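Local coordinates for protein Lpg2148(MvcA) (Legionella pneumophila subsp. pneumophila str. Philadelphia 1, PDB 6K11) that probably acts as a deubiquitinase of the deamidase family, regulating the activity of the host ubiquitin-conjugating enzyme UBE2N during Legionella infection, at residues 77-82 / 233-238; 89-94 / 119-124; 107-112 / 329-334. All blocks are in the same frame, centred on the assembly; numbering follows the deposited sequence.

Contact 1 of 3, residues 77-82 / 233-238; sequences DVCELL and SFTIYI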
loop_
_atom_site.group_PDB
_atom_site.type_symbol
_atom_site.label_atom_id
_atom_site.label_comp_id
_atom_site.label_asym_id
_atom_site.label_seq_id
_atom_site.Cartn_x
_atom_site.Cartn_y
_atom_site.Cartn_z
ATOM N N ASP A 77 -8.320 7.714 -4.548
ATOM C CA ASP A 77 -8.715 9.018 -5.074
ATOM C C ASP A 77 -8.925 8.973 -6.582
ATOM O O ASP A 77 -9.887 9.552 -7.098
ATOM C CB ASP A 77 -7.652 10.072 -4.759
ATOM C CG ASP A 77 -7.658 10.513 -3.311
ATOM O OD1 ASP A 77 -8.559 10.097 -2.558
ATOM O OD2 ASP A 77 -6.729 11.273 -2.928
ATOM N N VAL A 78 -7.981 8.368 -7.314
ATOM C CA VAL A 78 -8.134 8.244 -8.761
ATOM C C VAL A 78 -9.429 7.503 -9.096
ATOM O O VAL A 78 -10.205 7.933 -9.957
ATOM C CB VAL A 78 -6.900 7.552 -9.371
ATOM C CG1 VAL A 78 -7.151 7.210 -10.833
ATOM C CG2 VAL A 78 -5.677 8.480 -9.271
ATOM N N CYS A 79 -9.702 6.409 -8.383
ATOM C CA CYS A 79 -10.889 5.610 -8.678
ATOM C C CYS A 79 -12.169 6.372 -8.358
ATOM O O CYS A 79 -13.150 6.295 -9.112
ATOM C CB CYS A 79 -10.845 4.298 -7.896
ATOM S SG CYS A 79 -9.627 3.092 -8.523
ATOM N N GLU A 80 -12.189 7.096 -7.240
ATOM C CA GLU A 80 -13.376 7.871 -6.892
ATOM C C GLU A 80 -13.618 8.993 -7.897
ATOM O O GLU A 80 -14.767 9.263 -8.277
ATOM C CB GLU A 80 -13.228 8.428 -5.482
ATOM C CG GLU A 80 -14.460 9.099 -4.935
ATOM C CD GLU A 80 -14.849 8.549 -3.575
ATOM O OE1 GLU A 80 -15.277 9.348 -2.713
ATOM O OE2 GLU A 80 -14.722 7.318 -3.369
ATOM N N LEU A 81 -12.552 9.663 -8.341
ATOM C CA LEU A 81 -12.740 10.741 -9.302
ATOM C C LEU A 81 -13.220 10.208 -10.643
ATOM O O LEU A 81 -14.124 10.787 -11.264
ATOM C CB LEU A 81 -11.444 11.531 -9.468
ATOM C CG LEU A 81 -11.147 12.461 -8.288
ATOM C CD1 LEU A 81 -9.704 12.958 -8.368
ATOM C CD2 LEU A 81 -12.143 13.631 -8.298
ATOM N N LEU A 82 -12.655 9.091 -11.097
ATOM C CA LEU A 82 -12.980 8.618 -12.438
ATOM C C LEU A 82 -14.288 7.837 -12.469
ATOM O O LEU A 82 -14.969 7.832 -13.498
ATOM C CB LEU A 82 -11.836 7.757 -12.989
ATOM C CG LEU A 82 -10.785 8.476 -13.845
ATOM C CD1 LEU A 82 -10.334 9.802 -13.193
ATOM C CD2 LEU A 82 -9.576 7.553 -14.117
ATOM N N SER A 233 0.500 -0.108 -4.638
ATOM C CA SER A 233 -0.768 0.039 -5.335
ATOM C C SER A 233 -0.588 1.144 -6.363
ATOM O O SER A 233 0.128 2.111 -6.099
ATOM C CB SER A 233 -1.885 0.400 -4.347
ATOM O OG SER A 233 -2.993 0.987 -5.011
ATOM N N PHE A 234 -1.188 0.984 -7.537
ATOM C CA PHE A 234 -1.165 2.053 -8.531
ATOM C C PHE A 234 -2.271 1.798 -9.534
ATOM O O PHE A 234 -2.904 0.739 -9.541
ATOM C CB PHE A 234 0.206 2.182 -9.238
ATOM C CG PHE A 234 0.631 0.970 -10.053
ATOM C CD1 PHE A 234 1.227 -0.133 -9.440
ATOM C CD2 PHE A 234 0.497 0.967 -11.446
ATOM C CE1 PHE A 234 1.644 -1.228 -10.184
ATOM C CE2 PHE A 234 0.927 -0.120 -12.198
ATOM C CZ PHE A 234 1.497 -1.229 -11.560
ATOM N N THR A 235 -2.503 2.792 -10.383
ATOM C CA THR A 235 -3.504 2.678 -11.420
ATOM C C THR A 235 -2.869 3.039 -12.754
ATOM O O THR A 235 -1.826 3.698 -12.826
ATOM C CB THR A 235 -4.728 3.576 -11.134
ATOM O OG1 THR A 235 -4.290 4.927 -10.888
ATOM C CG2 THR A 235 -5.486 3.074 -9.917
ATOM N N ILE A 236 -3.513 2.580 -13.817
ATOM C CA ILE A 236 -3.145 2.942 -15.174
ATOM C C ILE A 236 -4.432 3.320 -15.884
ATOM O O ILE A 236 -5.441 2.614 -15.765
ATOM C CB ILE A 236 -2.419 1.799 -15.909
ATOM C CG1 ILE A 236 -0.966 1.678 -15.411
ATOM C CG2 ILE A 236 -2.431 2.050 -17.427
ATOM C CD1 ILE A 236 -0.193 0.570 -16.084
ATOM N N TYR A 237 -4.399 4.432 -16.610
ATOM C CA TYR A 237 -5.562 4.922 -17.341
ATOM C C TYR A 237 -5.232 4.903 -18.827
ATOM O O TYR A 237 -4.186 5.409 -19.244
ATOM C CB TYR A 237 -5.939 6.332 -16.873
ATOM C CG TYR A 237 -7.089 6.971 -17.626
ATOM C CD1 TYR A 237 -8.340 6.351 -17.710
ATOM C CD2 TYR A 237 -6.923 8.208 -18.241
ATOM C CE1 TYR A 237 -9.402 6.953 -18.397
ATOM C CE2 TYR A 237 -7.973 8.815 -18.928
ATOM C CZ TYR A 237 -9.205 8.176 -19.007
ATOM O OH TYR A 237 -10.240 8.782 -19.698
ATOM N N ILE A 238 -6.105 4.296 -19.617
ATOM C CA ILE A 238 -5.923 4.192 -21.058
ATOM C C ILE A 238 -7.102 4.882 -21.737
ATOM O O ILE A 238 -8.169 4.289 -21.910
ATOM C CB ILE A 238 -5.796 2.728 -21.511
ATOM C CG1 ILE A 238 -4.683 2.026 -20.733
ATOM C CG2 ILE A 238 -5.501 2.671 -23.018
ATOM C CD1 ILE A 238 -4.824 0.512 -20.681
#
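V78, C79 and L82 of helix 77-82 pack on T235 and Y237 of strand 233-238. The two axes approach to 9.7 Å, and their N-to-C directions differ by 36°, so the helix runs at a moderate angle to the strand rather than across it. The backbones come nearest at V78 and T235, whose CA atoms are 7.7 Å apart. The contact buries 166 Å² over both sides, and all five touching residues are buried.

The first kind of interaction is a methyl-to-hydroxyl packing. V78 CG1 lies 3.7 Å from T235 OG1, with the two side chains pointing past each other in opposite directions. The threonine's torsion explains the approach: chi1 of 53° places OG1 between the backbone N and the carbonyl carbon, and there it faces both valine methyls, V78 CG2 being 4.1 Å from T235 OG1. The other branch, T235 CG2, comes within 4.4 Å of C79 SG, a loose van der Waals contact.

The second kind is apolar packing on an aromatic ring. L82 CD2 reaches Y237 CD1 at 4.0 Å and meets the ring obliquely. With CG trans to the backbone N (chi1 177°), the tyrosine swings toward the helix, while its hydroxyl is hydrogen-bonded beyond the contact, to the carbonyl O of G5. The same side chain thus takes part in apolar packing through its ring and in a hydrogen bond through its hydroxyl.

Helix-on-sheet layering of this kind would fit a papain-like core, which related bacterial deamidases probably share. Y252 of the adjoining strand 250-252 also packs on V78, T235 and Y237, strand 120-129 pairs with the other side of 233-238, and V8 of helix 4-19 touches both L82 and Y237.

Contact 2 of 3, residues 89-94 / 119-124; sequences EKFHFT and NLLIRF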
loop_
_atom_site.group_PDB
_atom_site.type_symbol
_atom_site.label_atom_id
_atom_site.label_comp_id
_atom_site.label_asym_id
_atom_site.label_seq_id
_atom_site.Cartn_x
_atom_site.Cartn_y
_atom_site.Cartn_z
ATOM N N GLU A 89 -17.183 2.117 -5.275
ATOM C CA GLU A 89 -17.431 1.114 -4.241
ATOM C C GLU A 89 -17.619 -0.276 -4.846
ATOM O O GLU A 89 -17.141 -1.271 -4.289
ATOM C CB GLU A 89 -18.649 1.511 -3.402
ATOM C CG GLU A 89 -18.768 0.728 -2.114
ATOM C CD GLU A 89 -20.160 0.785 -1.515
ATOM O OE1 GLU A 89 -21.141 0.994 -2.268
ATOM O OE2 GLU A 89 -20.271 0.614 -0.283
ATOM N N LYS A 90 -18.312 -0.368 -5.984
ATOM C CA LYS A 90 -18.437 -1.655 -6.662
ATOM C C LYS A 90 -17.083 -2.148 -7.166
ATOM O O LYS A 90 -16.761 -3.338 -7.043
ATOM C CB LYS A 90 -19.429 -1.545 -7.821
ATOM C CG LYS A 90 -20.862 -1.230 -7.399
ATOM C CD LYS A 90 -21.755 -1.024 -8.623
ATOM C CE LYS A 90 -23.194 -0.692 -8.231
ATOM N NZ LYS A 90 -24.036 -0.428 -9.430
ATOM N N PHE A 91 -16.281 -1.246 -7.746
ATOM C CA PHE A 91 -14.934 -1.605 -8.193
ATOM C C PHE A 91 -14.113 -2.167 -7.041
ATOM O O PHE A 91 -13.378 -3.148 -7.208
ATOM C CB PHE A 91 -14.255 -0.372 -8.802
ATOM C CG PHE A 91 -13.074 -0.686 -9.700
ATOM C CD1 PHE A 91 -13.136 -1.706 -10.639
ATOM C CD2 PHE A 91 -11.915 0.070 -9.619
ATOM C CE1 PHE A 91 -12.053 -1.987 -11.463
ATOM C CE2 PHE A 91 -10.827 -0.194 -10.449
ATOM C CZ PHE A 91 -10.898 -1.230 -11.371
ATOM N N HIS A 92 -14.254 -1.574 -5.851
ATOM C CA HIS A 92 -13.473 -2.003 -4.694
ATOM C C HIS A 92 -13.789 -3.439 -4.297
ATOM O O HIS A 92 -12.909 -4.149 -3.796
ATOM C CB HIS A 92 -13.725 -1.042 -3.528
ATOM C CG HIS A 92 -13.298 -1.567 -2.190
ATOM N ND1 HIS A 92 -12.014 -1.419 -1.706
ATOM C CD2 HIS A 92 -13.996 -2.203 -1.215
ATOM C CE1 HIS A 92 -11.935 -1.958 -0.500
ATOM N NE2 HIS A 92 -13.124 -2.439 -0.180
ATOM N N PHE A 93 -15.025 -3.891 -4.509
ATOM C CA PHE A 93 -15.380 -5.259 -4.155
ATOM C C PHE A 93 -15.182 -6.248 -5.299
ATOM O O PHE A 93 -15.346 -7.452 -5.081
ATOM C CB PHE A 93 -16.828 -5.319 -3.654
ATOM C CG PHE A 93 -17.001 -4.760 -2.270
ATOM C CD1 PHE A 93 -16.408 -5.380 -1.182
ATOM C CD2 PHE A 93 -17.726 -3.602 -2.060
ATOM C CE1 PHE A 93 -16.544 -4.861 0.089
ATOM C CE2 PHE A 93 -17.868 -3.075 -0.786
ATOM C CZ PHE A 93 -17.280 -3.703 0.285
ATOM N N THR A 94 -14.832 -5.786 -6.497
ATOM C CA THR A 94 -14.487 -6.716 -7.562
ATOM C C THR A 94 -13.190 -7.422 -7.202
ATOM O O THR A 94 -12.293 -6.827 -6.601
ATOM C CB THR A 94 -14.346 -5.992 -8.906
ATOM O OG1 THR A 94 -15.570 -5.315 -9.223
ATOM C CG2 THR A 94 -14.050 -6.983 -10.031
ATOM N N ASN A 119 -12.586 3.778 -22.809
ATOM C CA ASN A 119 -11.684 4.375 -21.828
ATOM C C ASN A 119 -11.574 3.408 -20.663
ATOM O O ASN A 119 -12.590 3.059 -20.054
ATOM C CB ASN A 119 -12.193 5.729 -21.339
ATOM C CG ASN A 119 -12.363 6.713 -22.458
ATOM O OD1 ASN A 119 -11.409 7.347 -22.896
ATOM N ND2 ASN A 119 -13.594 6.839 -22.944
ATOM N N LEU A 120 -10.353 2.982 -20.355
ATOM C CA LEU A 120 -10.114 1.893 -19.417
ATOM C C LEU A 120 -9.317 2.383 -18.217
ATOM O O LEU A 120 -8.355 3.144 -18.365
ATOM C CB LEU A 120 -9.345 0.749 -20.090
ATOM C CG LEU A 120 -10.062 0.039 -21.241
ATOM C CD1 LEU A 120 -9.102 -0.866 -22.002
ATOM C CD2 LEU A 120 -11.240 -0.745 -20.696
ATOM N N LEU A 121 -9.713 1.923 -17.036
ATOM C CA LEU A 121 -8.973 2.148 -15.799
ATOM C C LEU A 121 -8.574 0.789 -15.246
ATOM O O LEU A 121 -9.430 -0.084 -15.052
ATOM C CB LEU A 121 -9.808 2.920 -14.774
ATOM C CG LEU A 121 -9.192 3.066 -13.371
ATOM C CD1 LEU A 121 -7.946 3.940 -13.418
ATOM C CD2 LEU A 121 -10.187 3.648 -12.381
ATOM N N ILE A 122 -7.283 0.607 -15.010
ATOM C CA ILE A 122 -6.750 -0.613 -14.416
ATOM C C ILE A 122 -6.167 -0.255 -13.058
ATOM O O ILE A 122 -5.416 0.721 -12.936
ATOM C CB ILE A 122 -5.680 -1.260 -15.309
ATOM C CG1 ILE A 122 -6.131 -1.291 -16.772
ATOM C CG2 ILE A 122 -5.327 -2.652 -14.781
ATOM C CD1 ILE A 122 -4.991 -1.603 -17.722
ATOM N N ARG A 123 -6.521 -1.021 -12.043
ATOM C CA ARG A 123 -5.933 -0.863 -10.721
ATOM C C ARG A 123 -5.061 -2.078 -10.447
ATOM O O ARG A 123 -5.499 -3.214 -10.660
ATOM C CB ARG A 123 -7.006 -0.711 -9.636
ATOM C CG ARG A 123 -6.409 -0.530 -8.247
ATOM C CD ARG A 123 -7.417 -0.089 -7.186
ATOM N NE ARG A 123 -6.771 0.069 -5.873
ATOM C CZ ARG A 123 -7.207 0.882 -4.910
ATOM N NH1 ARG A 123 -8.275 1.645 -5.107
ATOM N NH2 ARG A 123 -6.551 0.965 -3.763
ATOM N N PHE A 124 -3.829 -1.838 -9.996
ATOM C CA PHE A 124 -2.867 -2.897 -9.724
ATOM C C PHE A 124 -2.549 -2.957 -8.241
ATOM O O PHE A 124 -2.511 -1.931 -7.558
ATOM C CB PHE A 124 -1.542 -2.695 -10.457
ATOM C CG PHE A 124 -1.638 -2.806 -11.939
ATOM C CD1 PHE A 124 -1.964 -1.699 -12.706
ATOM C CD2 PHE A 124 -1.375 -4.012 -12.572
ATOM C CE1 PHE A 124 -2.044 -1.796 -14.091
ATOM C CE2 PHE A 124 -1.448 -4.116 -13.950
ATOM C CZ PHE A 124 -1.782 -3.000 -14.710
#
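F91 of helix 89-93 reaches to strand 120-124, where its ring carries the whole tight part of the contact. F91 CE2 lies 3.9 Å from R123 CB, and F91 CZ is 4.1 Å from L121 O, both met obliquely. Beside them, F91 CE2 approaches L121 CD2 at 4.3 Å. With CG trans to the backbone N (chi1 -161°), the ring points toward the strand. K330 of the next strand has a cation-pi relation to the ring, and its NZ hydrogen-bonds the carbonyl O of F91.

Two consecutive helices, 71-83 and 85-93, lie against the same face of the antiparallel sheet, and C79 and L83 of the first touch F91 where it enters the layer between helix and strands.

Away from that layer the contact loosens. R123 stays extended from CG to NE, its guanidinium plane turned 60° from the F91 ring, and NH1 hydrogen-bonds to N76 OD1. H92 and F93 are exposed: H92 CD2 sits 3.7 Å above the F93 ring plane, over its centre. H92 ND1 remains 5.9 Å from R123 NH1, so the imidazole approaches the arginine without gripping it.

Contact 3 of 3, residues 107-112 / 329-334; sequences KNVLEN and FKITEI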
loop_
_atom_site.group_PDB
_atom_site.type_symbol
_atom_site.label_atom_id
_atom_site.label_comp_id
_atom_site.label_asym_id
_atom_site.label_seq_id
_atom_site.Cartn_x
_atom_site.Cartn_y
_atom_site.Cartn_z
ATOM N N LYS A 107 -2.952 -8.531 -21.448
ATOM C CA LYS A 107 -2.728 -8.088 -22.820
ATOM C C LYS A 107 -3.919 -8.423 -23.708
ATOM O O LYS A 107 -4.382 -7.576 -24.479
ATOM C CB LYS A 107 -1.446 -8.712 -23.372
ATOM C CG LYS A 107 -0.164 -8.132 -22.763
ATOM C CD LYS A 107 0.965 -8.055 -23.781
ATOM C CE LYS A 107 2.172 -8.854 -23.342
ATOM N NZ LYS A 107 3.205 -8.849 -24.421
ATOM N N ASN A 108 -4.456 -9.638 -23.584
ATOM C CA ASN A 108 -5.547 -10.042 -24.465
ATOM C C ASN A 108 -6.842 -9.308 -24.140
ATOM O O ASN A 108 -7.650 -9.066 -25.043
ATOM C CB ASN A 108 -5.741 -11.557 -24.401
ATOM C CG ASN A 108 -4.582 -12.312 -25.035
ATOM O OD1 ASN A 108 -3.901 -11.791 -25.921
ATOM N ND2 ASN A 108 -4.338 -13.534 -24.571
ATOM N N VAL A 109 -7.056 -8.939 -22.873
ATOM C CA VAL A 109 -8.200 -8.095 -22.530
ATOM C C VAL A 109 -8.122 -6.764 -23.270
ATOM O O VAL A 109 -9.125 -6.264 -23.797
ATOM C CB VAL A 109 -8.279 -7.891 -21.005
ATOM C CG1 VAL A 109 -9.273 -6.796 -20.666
ATOM C CG2 VAL A 109 -8.677 -9.180 -20.316
ATOM N N LEU A 110 -6.923 -6.181 -23.343
ATOM C CA LEU A 110 -6.755 -4.893 -24.009
ATOM C C LEU A 110 -6.895 -5.026 -25.521
ATOM O O LEU A 110 -7.489 -4.157 -26.174
ATOM C CB LEU A 110 -5.398 -4.290 -23.639
ATOM C CG LEU A 110 -5.161 -4.023 -22.148
ATOM C CD1 LEU A 110 -3.748 -3.488 -21.900
ATOM C CD2 LEU A 110 -6.222 -3.071 -21.581
ATOM N N GLU A 111 -6.355 -6.105 -26.097
ATOM C CA GLU A 111 -6.503 -6.330 -27.533
ATOM C C GLU A 111 -7.961 -6.538 -27.927
ATOM O O GLU A 111 -8.348 -6.217 -29.056
ATOM C CB GLU A 111 -5.654 -7.524 -27.972
ATOM C CG GLU A 111 -4.197 -7.422 -27.563
ATOM C CD GLU A 111 -3.408 -8.689 -27.850
ATOM O OE1 GLU A 111 -4.017 -9.705 -28.255
ATOM O OE2 GLU A 111 -2.174 -8.673 -27.640
ATOM N N ASN A 112 -8.786 -7.053 -27.015
ATOM C CA ASN A 112 -10.208 -7.265 -27.260
ATOM C C ASN A 112 -11.058 -6.021 -27.015
ATOM O O ASN A 112 -12.280 -6.150 -26.854
ATOM C CB ASN A 112 -10.724 -8.417 -26.395
ATOM C CG ASN A 112 -10.764 -9.733 -27.143
ATOM O OD1 ASN A 112 -9.742 -10.203 -27.650
ATOM N ND2 ASN A 112 -11.946 -10.336 -27.217
ATOM N N PHE A 329 -4.480 -7.487 -10.748
ATOM C CA PHE A 329 -5.089 -6.340 -11.400
ATOM C C PHE A 329 -6.592 -6.543 -11.501
ATOM O O PHE A 329 -7.105 -7.664 -11.442
ATOM C CB PHE A 329 -4.514 -6.118 -12.804
ATOM C CG PHE A 329 -4.939 -7.169 -13.785
ATOM C CD1 PHE A 329 -6.095 -7.011 -14.543
ATOM C CD2 PHE A 329 -4.205 -8.337 -13.927
ATOM C CE1 PHE A 329 -6.506 -7.989 -15.434
ATOM C CE2 PHE A 329 -4.606 -9.323 -14.821
ATOM C CZ PHE A 329 -5.766 -9.148 -15.572
ATOM N N LYS A 330 -7.286 -5.427 -11.672
ATOM C CA LYS A 330 -8.703 -5.419 -11.984
ATOM C C LYS A 330 -8.951 -4.225 -12.892
ATOM O O LYS A 330 -8.234 -3.218 -12.825
ATOM C CB LYS A 330 -9.552 -5.355 -10.716
ATOM C CG LYS A 330 -9.333 -4.109 -9.891
ATOM C CD LYS A 330 -10.429 -3.994 -8.845
ATOM C CE LYS A 330 -9.899 -3.894 -7.452
ATOM N NZ LYS A 330 -10.885 -4.368 -6.435
ATOM N N ILE A 331 -9.948 -4.345 -13.763
ATOM C CA ILE A 331 -10.105 -3.388 -14.846
ATOM C C ILE A 331 -11.577 -3.032 -15.011
ATOM O O ILE A 331 -12.466 -3.852 -14.776
ATOM C CB ILE A 331 -9.489 -3.953 -16.153
ATOM C CG1 ILE A 331 -9.577 -2.931 -17.284
ATOM C CG2 ILE A 331 -10.137 -5.290 -16.523
ATOM C CD1 ILE A 331 -8.784 -3.306 -18.523
ATOM N N THR A 332 -11.828 -1.784 -15.405
ATOM C CA THR A 332 -13.184 -1.323 -15.652
ATOM C C THR A 332 -13.160 -0.254 -16.730
ATOM O O THR A 332 -12.126 0.370 -17.003
ATOM C CB THR A 332 -13.840 -0.779 -14.373
ATOM O OG1 THR A 332 -15.151 -0.300 -14.686
ATOM C CG2 THR A 332 -13.010 0.381 -13.797
ATOM N N GLU A 333 -14.306 -0.060 -17.362
ATOM C CA GLU A 333 -14.419 1.070 -18.265
ATOM C C GLU A 333 -14.783 2.322 -17.480
ATOM O O GLU A 333 -15.311 2.256 -16.366
ATOM C CB GLU A 333 -15.438 0.799 -19.367
ATOM C CG GLU A 333 -15.247 -0.572 -19.979
ATOM C CD GLU A 333 -16.444 -1.056 -20.755
ATOM O OE1 GLU A 333 -16.965 -2.153 -20.430
ATOM O OE2 GLU A 333 -16.829 -0.355 -21.710
ATOM N N ILE A 334 -14.470 3.467 -18.076
ATOM C CA ILE A 334 -14.665 4.785 -17.484
ATOM C C ILE A 334 -15.636 5.551 -18.372
ATOM O O ILE A 334 -15.545 5.476 -19.603
ATOM C CB ILE A 334 -13.314 5.537 -17.366
ATOM C CG1 ILE A 334 -12.550 5.176 -16.079
ATOM C CG2 ILE A 334 -13.460 7.047 -17.542
ATOM C CD1 ILE A 334 -13.342 4.500 -15.034
#
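A fully stretched I331, with CG1 trans to the backbone N (chi1 -177°) and CD1 continuing the line, sends its end methyl out from strand 329-333 toward helix 107-111. V109 answers from the helix, its CG1 likewise trans to the backbone N at chi1 168°. The CB of L110 starts off to one side, yet the end of its chain comes closer to the strand.

Both close contacts converge on I331 CD1. V109 CG1 meets it tip to tip at 4.1 Å, whereas L110 CD2 arrives obliquely at 4.0 Å. These are apolar van der Waals contacts between branched aliphatic groups, and the buried area is modest, 109 Å² for both sides together. The CA atoms of V109 and I331 are 9.2 Å apart, a spacing bridged by side chains alone.

Here helix 104-111 packs on one face of the five-stranded antiparallel sheet. Strand residues alternate between the two faces: I331 points to this helix, whereas T332 touches L83 of helix 71-83 across the sheet.

L110 is buried and extends the apolar patch to L120 of the neighbouring strand and to I278 and I282 of helix 278-288. V109 and I331 lie at its partly exposed margin. Near the helix's C-terminal end the carbonyl O of L110 accepts hydrogen bonds from T113 OG1 and R247 NH1; K107 NZ, further back in the helix, forms a salt bridge with E283 OE2.

How the contacts relate
Contacts 1 and 2 are buried and bring consecutive helices, 71-83 and 85-93, to one face of the antiparallel sheet; contact 3 brings helix 104-111 to the other face and is only partly buried. Their strands are neighbours in the order 325-333, 120-129, 228-238, joined by probable backbone hydrogen bonds such as F234 O to F124 N (2.8 Å) and N119 O to I334 N (2.8 Å). Chemistry follows place: contact 1 mixes methyl, hydroxyl and aromatic groups, contact 2 sets one ring against a leucine and the aliphatic base of an arginine, with K330 of contact 3 nearby, and contact 3 is purely aliphatic. I238 CD1 touches L110 CD2 at 3.9 Å, linking contacts 1 and 3.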